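Local coordinates for protein MmcR (Streptomyces lavendulae, PDB 3GWZ) that transfers the S-methyl group of S-adenosyl-L-methionine to the 6-hydroxyl of demethylated mitomycins A and B, forming their quinone methoxy group, at residues Y198-A203 against V271-H276; S215-V220 against P225-T230. One frame throughout, in Å; residues are numbered along the deposited sequence.

Interaction 1: Y198-A203 against V271-H276. With SAH (S-adenosyl-L-homocysteine), chain G.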
loop_
_atom_site.group_PDB
_atom_site.type_symbol
_atom_site.label_atom_id
_atom_site.label_comp_id
_atom_site.label_asym_id
_atom_site.label_seq_id
_atom_site.Cartn_x
_atom_site.Cartn_y
_atom_site.Cartn_z
ATOM N N TYR A 198 4.996 33.104 -1.717
ATOM C CA TYR A 198 4.494 34.324 -1.104
ATOM C C TYR A 198 5.098 34.521 0.276
ATOM O O TYR A 198 5.100 33.605 1.100
ATOM C CB TYR A 198 2.963 34.302 -1.001
ATOM C CG TYR A 198 2.366 35.625 -0.574
ATOM C CD1 TYR A 198 2.068 36.608 -1.513
ATOM C CD2 TYR A 198 2.095 35.888 0.762
ATOM C CE1 TYR A 198 1.529 37.817 -1.133
ATOM C CE2 TYR A 198 1.559 37.089 1.153
ATOM C CZ TYR A 198 1.275 38.056 0.201
ATOM O OH TYR A 198 0.729 39.261 0.584
ATOM N N ASP A 199 5.596 35.729 0.521
ATOM C CA ASP A 199 6.213 36.062 1.797
ATOM C C ASP A 199 5.170 36.419 2.853
ATOM O O ASP A 199 4.676 37.544 2.894
ATOM C CB ASP A 199 7.194 37.221 1.612
ATOM C CG ASP A 199 8.077 37.440 2.828
ATOM O OD1 ASP A 199 7.797 36.837 3.887
ATOM O OD2 ASP A 199 9.053 38.218 2.721
ATOM N N PHE A 200 4.849 35.458 3.715
ATOM C CA PHE A 200 3.849 35.656 4.764
ATOM C C PHE A 200 4.470 36.177 6.061
ATOM O O PHE A 200 3.781 36.264 7.080
ATOM C CB PHE A 200 3.129 34.336 5.087
ATOM C CG PHE A 200 2.256 33.807 3.967
ATOM C CD1 PHE A 200 0.917 34.151 3.898
ATOM C CD2 PHE A 200 2.772 32.948 3.015
ATOM C CE1 PHE A 200 0.105 33.666 2.876
ATOM C CE2 PHE A 200 1.972 32.455 1.995
ATOM C CZ PHE A 200 0.632 32.820 1.931
ATOM N N SER A 201 5.765 36.500 6.039
ATOM C CA SER A 201 6.495 36.802 7.280
ATOM C C SER A 201 5.946 37.999 8.061
ATOM O O SER A 201 6.181 38.128 9.264
ATOM C CB SER A 201 7.988 36.999 7.004
ATOM O OG SER A 201 8.196 38.130 6.176
ATOM N N GLY A 202 5.217 38.875 7.382
ATOM C CA GLY A 202 4.684 40.059 8.031
ATOM C C GLY A 202 3.329 39.841 8.677
ATOM O O GLY A 202 2.835 40.701 9.402
ATOM N N ALA A 203 2.724 38.687 8.420
ATOM C CA ALA A 203 1.370 38.440 8.901
ATOM C C ALA A 203 1.366 37.729 10.243
ATOM O O ALA A 203 2.139 36.794 10.465
ATOM C CB ALA A 203 0.573 37.637 7.870
ATOM N N VAL A 271 -4.097 38.342 6.507
ATOM C CA VAL A 271 -4.140 37.809 5.151
ATOM C C VAL A 271 -5.303 36.836 4.997
ATOM O O VAL A 271 -5.530 35.968 5.852
ATOM C CB VAL A 271 -2.789 37.163 4.742
ATOM C CG1 VAL A 271 -2.425 36.029 5.699
ATOM C CG2 VAL A 271 -2.833 36.665 3.293
ATOM N N TYR A 272 -6.065 37.014 3.922
ATOM C CA TYR A 272 -7.129 36.084 3.580
ATOM C C TYR A 272 -6.706 35.292 2.352
ATOM O O TYR A 272 -6.085 35.838 1.438
ATOM C CB TYR A 272 -8.431 36.839 3.305
ATOM C CG TYR A 272 -8.988 37.480 4.556
ATOM C CD1 TYR A 272 -9.950 36.832 5.316
ATOM C CD2 TYR A 272 -8.518 38.714 4.999
ATOM C CE1 TYR A 272 -10.442 37.394 6.478
ATOM C CE2 TYR A 272 -9.012 39.294 6.158
ATOM C CZ TYR A 272 -9.967 38.632 6.894
ATOM O OH TYR A 272 -10.464 39.201 8.050
ATOM N N LEU A 273 -7.024 34.004 2.340
ATOM C CA LEU A 273 -6.670 33.163 1.207
ATOM C C LEU A 273 -7.937 32.511 0.681
ATOM O O LEU A 273 -8.804 32.121 1.458
ATOM C CB LEU A 273 -5.657 32.093 1.612
ATOM C CG LEU A 273 -4.265 32.566 2.055
ATOM C CD1 LEU A 273 -4.312 33.051 3.485
ATOM C CD2 LEU A 273 -3.262 31.439 1.926
ATOM N N ILE A 274 -8.048 32.411 -0.638
ATOM C CA ILE A 274 -9.210 31.778 -1.263
ATOM C C ILE A 274 -8.743 31.075 -2.544
ATOM O O ILE A 274 -8.477 31.707 -3.554
ATOM C CB ILE A 274 -10.356 32.791 -1.501
ATOM C CG1 ILE A 274 -11.635 32.086 -1.966
ATOM C CG2 ILE A 274 -9.948 33.892 -2.485
ATOM C CD1 ILE A 274 -12.893 32.959 -1.809
ATOM N N LYS A 275 -8.605 29.759 -2.467
ATOM C CA LYS A 275 -7.957 28.990 -3.526
ATOM C C LYS A 275 -8.948 28.019 -4.141
ATOM O O LYS A 275 -9.545 27.218 -3.422
ATOM C CB LYS A 275 -6.762 28.210 -2.948
ATOM C CG LYS A 275 -6.078 27.280 -3.940
ATOM C CD LYS A 275 -4.697 26.821 -3.453
ATOM C CE LYS A 275 -4.777 25.685 -2.428
ATOM N NZ LYS A 275 -5.219 24.385 -3.022
ATOM N N HIS A 276 -9.114 28.106 -5.463
ATOM C CA HIS A 276 -10.004 27.235 -6.221
ATOM C C HIS A 276 -11.422 27.260 -5.661
ATOM O O HIS A 276 -12.114 26.235 -5.612
ATOM C CB HIS A 276 -9.457 25.801 -6.271
ATOM C CG HIS A 276 -8.168 25.680 -7.022
ATOM N ND1 HIS A 276 -7.934 26.347 -8.207
ATOM C CD2 HIS A 276 -7.046 24.968 -6.762
ATOM C CE1 HIS A 276 -6.721 26.053 -8.642
ATOM N NE2 HIS A 276 -6.162 25.216 -7.783
HETATM N N SAH G . -9.560 25.615 -1.067
HETATM C CA SAH G . -9.568 24.117 -1.196
HETATM C CB SAH G . -10.902 23.541 -1.711
HETATM C CG SAH G . -11.379 24.038 -3.089
HETATM S SD SAH G . -12.865 23.194 -3.618
HETATM C C SAH G . -8.454 23.692 -2.110
HETATM O O SAH G . -8.081 22.514 -2.114
HETATM O OXT SAH G . -7.893 24.507 -2.855
HETATM C "C5'" SAH G . -14.084 24.403 -3.141
HETATM C "C4'" SAH G . -14.501 24.318 -1.658
HETATM O "O4'" SAH G . -15.542 25.261 -1.312
HETATM C "C3'" SAH G . -15.017 22.959 -1.173
HETATM O "O3'" SAH G . -14.094 22.427 -0.209
HETATM C "C2'" SAH G . -16.363 23.235 -0.499
HETATM O "O2'" SAH G . -16.543 22.542 0.743
HETATM C "C1'" SAH G . -16.279 24.713 -0.199
HETATM N N9 SAH G . -17.581 25.413 -0.144
HETATM C C8 SAH G . -18.563 25.361 -1.073
HETATM N N7 SAH G . -19.601 26.158 -0.713
HETATM C C5 SAH G . -19.266 26.741 0.463
HETATM C C6 SAH G . -19.897 27.703 1.387
HETATM N N6 SAH G . -21.125 28.190 1.087
HETATM N N1 SAH G . -19.219 28.054 2.514
HETATM C C2 SAH G . -18.004 27.557 2.789
HETATM N N3 SAH G . -17.366 26.678 1.987
HETATM C C4 SAH G . -17.939 26.248 0.834
#
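The Phe200 ring meets Val271 and Leu273 obliquely, neither squarely over a face nor at an edge. Phe200 CE1 lies 4.2 Å from Val271 CG2. Phe200 CZ lies 4.1 Å from Leu273 CD2. One face of the ring is taken by Tyr198 of the same loop. The edge of the Tyr198 ring points at that face, and Tyr198 CD2 stands 3.4 Å above the plane of the Phe200 ring, over the ring centre. Phe224 also packs edge-to-face with Phe200. At the ligand end, the carboxylate atom OXT of S-adenosyl-L-homocysteine lies at the edge of the His276 ring, near its plane.

The Phe200 side chain and that of Leu273 approach from opposite directions. Val271 offers both methyls: CG2 goes to Phe200, and Val271 CG1 sits 4.0 Å from Ala203 CB. No hydrogen bond crosses between the segments. Within the loop, Asp199 OD1 accepts from Ser201 N, which makes an Asx turn. Ser201 OG donates to the same oxygen, from the same face of the carboxylate plane.

Lys275 ends the strand in the cofactor site. The bends at chi3 (80°) and chi4 (70°) bring Lys275 NZ to OXT of the ligand, to which it donates a hydrogen bond of 2.7 Å. The ligand amino N donates to Lys275 O at 2.8 Å, so Lys275 holds both the amino and the carboxylate group. NZ also has a salt bridge to Glu190 and a hydrogen bond to Ser187 OG, which should limit the freedom of the ammonium group.

Strand 271-275 runs between the parallel strands 205-209 and 302-308 of this Rossmann-like methyltransferase domain. Helix 215-223 packs on Phe200 through Val220 and on Leu273 through Leu216.

Interaction 2: S215-V220 against P225-T230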
loop_
_atom_site.group_PDB
_atom_site.type_symbol
_atom_site.label_atom_id
_atom_site.label_comp_id
_atom_site.label_asym_id
_atom_site.label_seq_id
_atom_site.Cartn_x
_atom_site.Cartn_y
_atom_site.Cartn_z
ATOM N N SER A 215 -4.859 21.550 3.672
ATOM C CA SER A 215 -3.446 21.415 3.307
ATOM C C SER A 215 -2.762 22.760 3.011
ATOM O O SER A 215 -1.577 22.952 3.312
ATOM C CB SER A 215 -3.246 20.412 2.155
ATOM O OG SER A 215 -3.815 20.875 0.944
ATOM N N LEU A 216 -3.493 23.697 2.424
ATOM C CA LEU A 216 -2.911 25.009 2.176
ATOM C C LEU A 216 -2.556 25.697 3.495
ATOM O O LEU A 216 -1.437 26.184 3.670
ATOM C CB LEU A 216 -3.840 25.901 1.348
ATOM C CG LEU A 216 -3.302 27.322 1.122
ATOM C CD1 LEU A 216 -1.960 27.274 0.403
ATOM C CD2 LEU A 216 -4.300 28.188 0.345
HETATM N N MSE A 217 -3.507 25.744 4.424
HETATM C CA MSE A 217 -3.238 26.361 5.727
HETATM C C MSE A 217 -2.091 25.635 6.444
HETATM O O MSE A 217 -1.242 26.270 7.080
HETATM C CB MSE A 217 -4.499 26.392 6.603
HETATM C CG MSE A 217 -4.346 27.179 7.907
HETATM SE SE MSE A 217 -4.230 29.091 7.571
HETATM C CE MSE A 217 -2.334 29.238 7.181
ATOM N N ALA A 218 -2.059 24.308 6.335
ATOM C CA ALA A 218 -1.014 23.522 6.990
ATOM C C ALA A 218 0.368 23.863 6.445
ATOM O O ALA A 218 1.306 24.052 7.207
ATOM C CB ALA A 218 -1.297 22.007 6.872
ATOM N N ALA A 219 0.486 23.959 5.125
ATOM C CA ALA A 219 1.763 24.274 4.490
ATOM C C ALA A 219 2.259 25.668 4.876
ATOM O O ALA A 219 3.435 25.857 5.198
ATOM C CB ALA A 219 1.640 24.162 2.984
ATOM N N VAL A 220 1.358 26.641 4.834
ATOM C CA VAL A 220 1.699 28.013 5.193
ATOM C C VAL A 220 2.077 28.135 6.678
ATOM O O VAL A 220 3.047 28.811 7.018
ATOM C CB VAL A 220 0.567 29.005 4.815
ATOM C CG1 VAL A 220 0.892 30.414 5.298
ATOM C CG2 VAL A 220 0.362 29.012 3.313
ATOM N N PRO A 225 6.305 29.967 11.168
ATOM C CA PRO A 225 6.071 29.578 12.565
ATOM C C PRO A 225 5.352 30.609 13.440
ATOM O O PRO A 225 4.704 30.208 14.405
ATOM C CB PRO A 225 7.487 29.325 13.102
ATOM C CG PRO A 225 8.293 28.987 11.896
ATOM C CD PRO A 225 7.719 29.812 10.779
ATOM N N GLY A 226 5.462 31.899 13.137
ATOM C CA GLY A 226 4.793 32.897 13.960
ATOM C C GLY A 226 3.325 33.091 13.608
ATOM O O GLY A 226 2.575 33.756 14.321
ATOM N N LEU A 227 2.906 32.498 12.500
ATOM C CA LEU A 227 1.563 32.722 11.976
ATOM C C LEU A 227 0.507 31.887 12.699
ATOM O O LEU A 227 0.776 30.759 13.111
ATOM C CB LEU A 227 1.545 32.393 10.478
ATOM C CG LEU A 227 0.282 32.752 9.699
ATOM C CD1 LEU A 227 0.064 34.258 9.674
ATOM C CD2 LEU A 227 0.385 32.200 8.283
ATOM N N ARG A 228 -0.694 32.440 12.862
ATOM C CA ARG A 228 -1.817 31.627 13.303
ATOM C C ARG A 228 -2.952 31.746 12.295
ATOM O O ARG A 228 -3.052 32.739 11.577
ATOM C CB ARG A 228 -2.276 31.995 14.714
ATOM C CG ARG A 228 -3.238 33.148 14.801
ATOM C CD ARG A 228 -3.814 33.241 16.211
ATOM N NE ARG A 228 -4.677 34.406 16.376
ATOM C CZ ARG A 228 -4.235 35.621 16.689
ATOM N NH1 ARG A 228 -2.935 35.828 16.871
ATOM N NH2 ARG A 228 -5.088 36.629 16.816
ATOM N N GLY A 229 -3.803 30.735 12.235
ATOM C CA GLY A 229 -4.772 30.675 11.157
ATOM C C GLY A 229 -6.171 30.290 11.567
ATOM O O GLY A 229 -6.403 29.819 12.683
ATOM N N THR A 230 -7.109 30.510 10.650
ATOM C CA THR A 230 -8.467 30.037 10.810
ATOM C C THR A 230 -8.878 29.405 9.498
ATOM O O THR A 230 -8.697 30.001 8.438
ATOM C CB THR A 230 -9.438 31.191 11.121
ATOM O OG1 THR A 230 -9.019 31.859 12.313
ATOM C CG2 THR A 230 -10.853 30.658 11.306
#
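Segment 215-220, on helix 215-223, packs on the loop and strand start that follow, with Met217 CA 7.1 Å from Gly229 CA and Val220 CA 8.3 Å from Leu227 CA. No hydrogen bond links the two segments, and the contact is apolar.

Met217 is a selenomethionine in this crystal. Its CG lies anti to the backbone N, and the chain then bends at chi2 (71°) and chi3 (-84°). The bends lay the selenium against the strand backbone. Met217 SE lies 4.0 Å from Gly229 CA. The selenium takes the place a side chain on Gly229 would occupy. Met217 CE reaches Leu227, in the loop just before the strand, and lies 4.2 Å from Leu227 CD2.

The closest approach is Leu227 CD2 to Val220 CG1, 3.5 Å. Leu227 CD2 therefore meets both helix residues, which sit about one turn apart. The Leu227 side chain lies slantwise to those of Met217 and Val220. The CB of Thr230 points away from the helix, and its backbone N passes near the selenium.

The contact belongs to the beta-alpha-beta unit of strand 205-209, helix 215-223 and strand 228-233, near the start of the Rossmann-like fold. Strand 228-233 lies between strands 205-209 and 254-258, and Met217 also reaches Cys254 on the latter. On another side of the helix, Leu216 and Ala219 pack against helix 173-197.

Overall arrangement
The chain leaves helix 173-197 through the loop 198-203 and enters strand 205-209. It then forms helix 215-223 and turns back into strand 228-233. Interaction 2 closes the short turn between helix 215-223 and strand 228-233, with four residues between its segments. The chain goes on through strand 254-258 before strand 271-275 returns to the loop 198-203. Interaction 1 closes this longer loop, with 67 residues between its segments, and interaction 2 is nested inside it. Both reach the same seven-stranded sheet, and their centres are 9 Å apart. The loop and strand 271-275 of interaction 1 lie against the helix of interaction 2. The two also meet where Ala203 packs on Leu227 and Lys275 on Leu216.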